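Local coordinates for protein probable transcriptional regulator (Pseudomonas aeruginosa, PDB 2HR3) that probably binds DNA as a dimeric winged helix-turn-helix transcriptional regulator of the MarR family, at residues E60-R63 and S64-A68; W114-R117 and A118-C122. All coordinates share one frame; numbering follows the deposited sequence.

Contact 1. Residues E60-R63 and S64-A68; sequences ERMR and SSNLA
M62, present as selenomethionine, bends its tip against the first turn of helix 64-76, where it meets N66 and L67. With CB turned toward the helix and CG anti to its own carbonyl carbon (chi1 -83°), CB and CG carry the chain to SE, which lies 4.0 Å from L67 CD1. After a bend at chi3, the side chain crosses those of N66 and L67 at about a right angle, its methyl M62 CE 4.0 Å from L67 CB and 3.1 Å from N66 OD1. A long, flexible residue suits this place: its apolar tip packs on L67 while its methyl comes up to the N66 carbonyl oxygen. R63 is the N-cap residue, and its carbonyl, not its side chain, receives the first turn. R63 O accepts from N66 N at 2.9 Å, the donor standing well above the carbonyl plane, and from L67 N at 3.2 Å, almost in line with C=O. The guanidinium of R63 leads away to a salt bridge with E73 of the second subunit. Just upstream, R61, with positive phi, completes the Schellman motif ending helix 53-59. Buried L67 packs on L56 and A57 of that helix and on V40 of helix 32-46.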
ATOM      1  N   GLU A  60      -5.927   7.581   5.845  1.00 71.54           N
ATOM      2  CA  GLU A  60      -4.558   7.262   5.462  1.00 72.11           C
ATOM      3  C   GLU A  60      -3.785   6.947   6.734  1.00 72.09           C
ATOM      4  O   GLU A  60      -2.569   6.864   6.710  1.00 71.38           O
ATOM      5  CB  GLU A  60      -3.962   8.450   4.723  1.00 71.72           C
ATOM      6  CG  GLU A  60      -4.620   8.637   3.421  1.00 75.18           C
ATOM      7  CD  GLU A  60      -4.458   7.402   2.517  1.00 81.00           C
ATOM      8  OE1 GLU A  60      -3.310   6.906   2.359  1.00 84.81           O
ATOM      9  OE2 GLU A  60      -5.477   6.927   1.962  1.00 86.11           O
ATOM     10  N   ARG A  61      -4.514   6.762   7.843  1.00 72.08           N
ATOM     11  CA  ARG A  61      -3.896   6.599   9.170  1.00 73.19           C
ATOM     12  C   ARG A  61      -2.694   7.545   9.279  1.00 74.26           C
ATOM     13  O   ARG A  61      -1.678   7.277   9.936  1.00 74.00           O
ATOM     14  CB  ARG A  61      -3.510   5.135   9.458  1.00 72.97           C
ATOM     15  CG  ARG A  61      -4.361   4.073   8.712  1.00 71.11           C
ATOM     16  CD  ARG A  61      -5.813   4.044   9.254  1.00 67.02           C
ATOM     17  NE  ARG A  61      -5.839   3.920  10.719  1.00 64.53           N
ATOM     18  CZ  ARG A  61      -6.299   4.836  11.575  1.00 65.74           C
ATOM     19  NH1 ARG A  61      -6.772   6.017  11.124  1.00 66.50           N
ATOM     20  NH2 ARG A  61      -6.258   4.591  12.901  1.00 61.01           N
HETATM   21  N   MSE A  62      -2.854   8.688   8.649  1.00 75.54           N
HETATM   22  CA  MSE A  62      -1.820   9.662   8.644  1.00 78.47           C
HETATM   23  C   MSE A  62      -2.018  10.518   9.844  1.00 75.72           C
HETATM   24  O   MSE A  62      -3.141  10.723  10.269  1.00 74.60           O
HETATM   25  CB  MSE A  62      -1.942  10.533   7.432  1.00 78.00           C
HETATM   26  CG  MSE A  62      -1.334   9.957   6.242  1.00 82.89           C
HETATM   27 SE   MSE A  62      -1.172  11.410   4.943  1.00 91.81          SE
HETATM   28  CE  MSE A  62       0.318  12.487   5.795  1.00 88.25           C
ATOM     29  N   ARG A  63      -0.908  11.050  10.324  1.00 74.44           N
ATOM     30  CA  ARG A  63      -0.881  11.958  11.424  1.00 73.72           C
ATOM     31  C   ARG A  63      -1.332  13.373  11.019  1.00 73.19           C
ATOM     32  O   ARG A  63      -0.873  13.931  10.026  1.00 72.60           O
ATOM     33  CB  ARG A  63       0.528  11.937  12.028  1.00 73.89           C
ATOM     34  CG  ARG A  63       0.789  10.569  12.731  1.00 74.02           C
ATOM     35  CD  ARG A  63       2.266  10.238  12.990  1.00 72.92           C
ATOM     36  NE  ARG A  63       2.709  10.622  14.334  1.00 69.48           N
ATOM     37  CZ  ARG A  63       3.830  10.204  14.897  1.00 66.93           C
ATOM     38  NH1 ARG A  63       4.650   9.372  14.250  1.00 69.91           N
ATOM     39  NH2 ARG A  63       4.115  10.588  16.123  1.00 65.99           N
ATOM     40  N   SER A  64      -2.271  13.919  11.793  1.00 72.88           N
ATOM     41  CA  SER A  64      -2.759  15.311  11.626  1.00 71.90           C
ATOM     42  C   SER A  64      -1.609  16.286  11.336  1.00 71.54           C
ATOM     43  O   SER A  64      -1.583  16.950  10.300  1.00 71.14           O
ATOM     44  CB  SER A  64      -3.560  15.730  12.871  1.00 71.20           C
ATOM     45  OG  SER A  64      -4.460  16.807  12.601  1.00 70.46           O
ATOM     46  N   SER A  65      -0.631  16.319  12.233  1.00 71.82           N
ATOM     47  CA  SER A  65       0.567  17.190  12.098  1.00 72.17           C
ATOM     48  C   SER A  65       1.238  17.130  10.726  1.00 71.65           C
ATOM     49  O   SER A  65       1.778  18.106  10.266  1.00 72.32           O
ATOM     50  CB  SER A  65       1.620  16.859  13.196  1.00 72.39           C
ATOM     51  OG  SER A  65       2.159  15.526  13.044  1.00 73.41           O
ATOM     52  N   ASN A  66       1.186  15.974  10.080  1.00 71.36           N
ATOM     53  CA  ASN A  66       2.058  15.639   8.936  1.00 70.56           C
ATOM     54  C   ASN A  66       1.440  15.966   7.568  1.00 69.34           C
ATOM     55  O   ASN A  66       2.068  16.531   6.663  1.00 68.21           O
ATOM     56  CB  ASN A  66       2.343  14.143   9.036  1.00 70.66           C
ATOM     57  CG  ASN A  66       3.380  13.710   8.084  1.00 73.27           C
ATOM     58  OD1 ASN A  66       3.088  13.422   6.916  1.00 78.08           O
ATOM     59  ND2 ASN A  66       4.629  13.681   8.548  1.00 76.85           N
ATOM     60  N   LEU A  67       0.180  15.554   7.457  1.00 68.69           N
ATOM     61  CA  LEU A  67      -0.772  16.007   6.454  1.00 67.66           C
ATOM     62  C   LEU A  67      -0.885  17.548   6.324  1.00 67.10           C
ATOM     63  O   LEU A  67      -1.114  18.096   5.228  1.00 65.53           O
ATOM     64  CB  LEU A  67      -2.160  15.439   6.807  1.00 67.22           C
ATOM     65  CG  LEU A  67      -3.136  15.627   5.638  1.00 67.12           C
ATOM     66  CD1 LEU A  67      -2.562  15.087   4.291  1.00 65.33           C
ATOM     67  CD2 LEU A  67      -4.449  15.032   5.951  1.00 67.05           C
ATOM     68  N   ALA A  68      -0.749  18.243   7.444  1.00 66.80           N
ATOM     69  CA  ALA A  68      -0.948  19.686   7.424  1.00 66.95           C
ATOM     70  C   ALA A  68       0.125  20.248   6.502  1.00 66.01           C
ATOM     71  O   ALA A  68      -0.144  21.029   5.602  1.00 67.06           O
ATOM     72  CB  ALA A  68      -0.882  20.254   8.826  1.00 66.76           C
TER

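Contact 2. Residues W114-R117 and A118-C122; sequences WLVR and AMHAC
W114 and A118 lie one turn apart on an alpha-helix, where a CH-pi contact adds to the backbone bond A118 N to W114 O (2.9 Å, nearly straight at 165°). A118 CB sits over one face of the W114 six-membered ring, 4.3 Å from its centroid and offset toward the rim, with W114 CH2 4.1 Å away; alanine's single methyl lets the broad ring lie across it. The anti first torsion of W114 (chi1 -178°) swings the ring along the helix toward A118. Next to this pair, L115 CD2 packs 4.1 Å from M119 CG, and M119, a selenomethionine, reaches on to L131 of helix 125-142. W114, L115, A118 and M119 are buried, as suits their apolar types, and W114 and M119 pack on L141 and L9 of the second subunit. Packing thins round the helix toward exposed R117, H120 and A121, where the bond from A121 N to R117 O is weak, with an angle of only 130°. V116 and H120 point the same way side by side; small, branched V116 packs on A10 of the second subunit, while the polar ring of H120 suits its exposed position. V116 O lies in the plane of the imidazole at its edge, 3.2 Å from H120 CD2.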
ATOM      1  N   TRP A 114       2.600   0.208 -17.742  1.00 50.15           N
ATOM      2  CA  TRP A 114       3.486  -0.750 -17.135  1.00 50.31           C
ATOM      3  C   TRP A 114       2.836  -2.143 -16.970  1.00 50.45           C
ATOM      4  O   TRP A 114       3.369  -3.098 -17.439  1.00 49.63           O
ATOM      5  CB  TRP A 114       4.053  -0.284 -15.782  1.00 49.76           C
ATOM      6  CG  TRP A 114       4.995  -1.345 -15.262  1.00 50.30           C
ATOM      7  CD1 TRP A 114       6.273  -1.556 -15.687  1.00 50.84           C
ATOM      8  CD2 TRP A 114       4.720  -2.381 -14.322  1.00 49.18           C
ATOM      9  NE1 TRP A 114       6.817  -2.655 -15.071  1.00 50.27           N
ATOM     10  CE2 TRP A 114       5.874  -3.195 -14.241  1.00 50.47           C
ATOM     11  CE3 TRP A 114       3.598  -2.752 -13.599  1.00 51.54           C
ATOM     12  CZ2 TRP A 114       5.942  -4.318 -13.423  1.00 48.87           C
ATOM     13  CZ3 TRP A 114       3.672  -3.896 -12.781  1.00 50.94           C
ATOM     14  CH2 TRP A 114       4.821  -4.629 -12.676  1.00 50.00           C
ATOM     15  N   LEU A 115       1.689  -2.240 -16.293  1.00 52.56           N
ATOM     16  CA  LEU A 115       1.079  -3.553 -15.896  1.00 52.20           C
ATOM     17  C   LEU A 115       0.624  -4.361 -17.049  1.00 51.96           C
ATOM     18  O   LEU A 115       0.719  -5.584 -17.022  1.00 51.48           O
ATOM     19  CB  LEU A 115      -0.160  -3.343 -15.056  1.00 53.70           C
ATOM     20  CG  LEU A 115      -0.274  -4.105 -13.740  1.00 56.98           C
ATOM     21  CD1 LEU A 115      -1.702  -3.792 -13.178  1.00 61.27           C
ATOM     22  CD2 LEU A 115       0.001  -5.585 -13.819  1.00 56.77           C
ATOM     23  N   VAL A 116       0.049  -3.664 -18.027  1.00 52.07           N
ATOM     24  CA  VAL A 116      -0.300  -4.252 -19.341  1.00 52.81           C
ATOM     25  C   VAL A 116       0.874  -4.928 -20.006  1.00 52.36           C
ATOM     26  O   VAL A 116       0.740  -6.029 -20.576  1.00 53.51           O
ATOM     27  CB  VAL A 116      -0.887  -3.173 -20.338  1.00 53.16           C
ATOM     28  CG1 VAL A 116      -1.054  -3.732 -21.738  1.00 51.37           C
ATOM     29  CG2 VAL A 116      -2.253  -2.643 -19.831  1.00 52.35           C
ATOM     30  N   ARG A 117       2.013  -4.251 -19.973  1.00 52.52           N
ATOM     31  CA  ARG A 117       3.261  -4.783 -20.512  1.00 51.86           C
ATOM     32  C   ARG A 117       3.803  -5.921 -19.690  1.00 50.74           C
ATOM     33  O   ARG A 117       4.338  -6.856 -20.261  1.00 48.80           O
ATOM     34  CB  ARG A 117       4.329  -3.699 -20.611  1.00 52.16           C
ATOM     35  CG  ARG A 117       4.286  -2.904 -21.894  1.00 53.75           C
ATOM     36  CD  ARG A 117       5.388  -1.819 -22.001  1.00 56.29           C
ATOM     37  NE  ARG A 117       5.843  -1.227 -20.720  1.00 60.86           N
ATOM     38  CZ  ARG A 117       6.971  -1.588 -20.083  1.00 62.83           C
ATOM     39  NH1 ARG A 117       7.785  -2.556 -20.577  1.00 62.92           N
ATOM     40  NH2 ARG A 117       7.300  -0.993 -18.933  1.00 61.68           N
ATOM     41  N   ALA A 118       3.721  -5.856 -18.363  1.00 51.40           N
ATOM     42  CA  ALA A 118       3.951  -7.101 -17.510  1.00 53.27           C
ATOM     43  C   ALA A 118       3.094  -8.292 -17.918  1.00 53.11           C
ATOM     44  O   ALA A 118       3.571  -9.390 -18.077  1.00 51.75           O
ATOM     45  CB  ALA A 118       3.682  -6.832 -15.988  1.00 53.05           C
HETATM   46  N   MSE A 119       1.811  -8.031 -18.065  1.00 54.87           N
HETATM   47  CA  MSE A 119       0.842  -9.034 -18.321  1.00 58.20           C
HETATM   48  C   MSE A 119       0.989  -9.618 -19.677  1.00 58.01           C
HETATM   49  O   MSE A 119       0.666 -10.760 -19.879  1.00 58.85           O
HETATM   50  CB  MSE A 119      -0.514  -8.427 -18.192  1.00 58.05           C
HETATM   51  CG  MSE A 119      -0.945  -8.264 -16.732  1.00 61.50           C
HETATM   52 SE   MSE A 119      -2.783  -7.483 -16.467  1.00 71.45          SE
HETATM   53  CE  MSE A 119      -3.625  -9.088 -16.178  1.00 71.06           C
ATOM     54  N   HIS A 120       1.545  -8.866 -20.633  1.00 58.12           N
ATOM     55  CA  HIS A 120       1.758  -9.438 -21.950  1.00 56.53           C
ATOM     56  C   HIS A 120       3.015 -10.211 -22.024  1.00 55.29           C
ATOM     57  O   HIS A 120       3.129 -11.120 -22.840  1.00 53.37           O
ATOM     58  CB  HIS A 120       1.581  -8.404 -23.048  1.00 56.95           C
ATOM     59  CG  HIS A 120       0.144  -8.256 -23.419  1.00 60.14           C
ATOM     60  ND1 HIS A 120      -0.417  -8.922 -24.484  1.00 63.78           N
ATOM     61  CD2 HIS A 120      -0.888  -7.677 -22.756  1.00 64.19           C
ATOM     62  CE1 HIS A 120      -1.712  -8.670 -24.529  1.00 64.07           C
ATOM     63  NE2 HIS A 120      -2.026  -7.933 -23.481  1.00 65.36           N
ATOM     64  N   ALA A 121       3.924  -9.910 -21.121  1.00 54.46           N
ATOM     65  CA  ALA A 121       5.246 -10.541 -21.124  1.00 54.20           C
ATOM     66  C   ALA A 121       5.332 -11.751 -20.156  1.00 53.60           C
ATOM     67  O   ALA A 121       6.230 -12.528 -20.262  1.00 54.47           O
ATOM     68  CB  ALA A 121       6.294  -9.473 -20.735  1.00 53.20           C
ATOM     69  N   CYS A 122       4.447 -11.838 -19.182  1.00 53.13           N
ATOM     70  CA  CYS A 122       4.563 -12.770 -18.033  1.00 55.05           C
ATOM     71  C   CYS A 122       3.527 -13.900 -18.054  1.00 54.14           C
ATOM     72  O   CYS A 122       3.733 -14.935 -17.419  1.00 54.04           O
ATOM     73  CB  CYS A 122       4.328 -11.994 -16.686  1.00 55.92           C
ATOM     74  SG  CYS A 122       5.672 -10.849 -16.354  1.00 62.79           S
TER

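In the fold
From the N terminus, the chain runs through helices 4-26, 32-46 and 53-59 before reaching contact 1, which rounds the turn into helix 64-76 and so joins the two helices of what is probably the helix-turn-helix. Strands 80-83 and 93-96, probably the wing, follow, and contact 2 comes near the end of the long helix 98-122. The contacts are in series, neither nesting nor crossing, and each closes only a local turn. The centres of contact 1 and contact 2 are about 35 Å apart, on opposite sides of the chain's centre. Both touch the second subunit: contact 1 from the probable DNA-binding part, and contact 2 from what is probably the dimerisation region, beside helix 125-142.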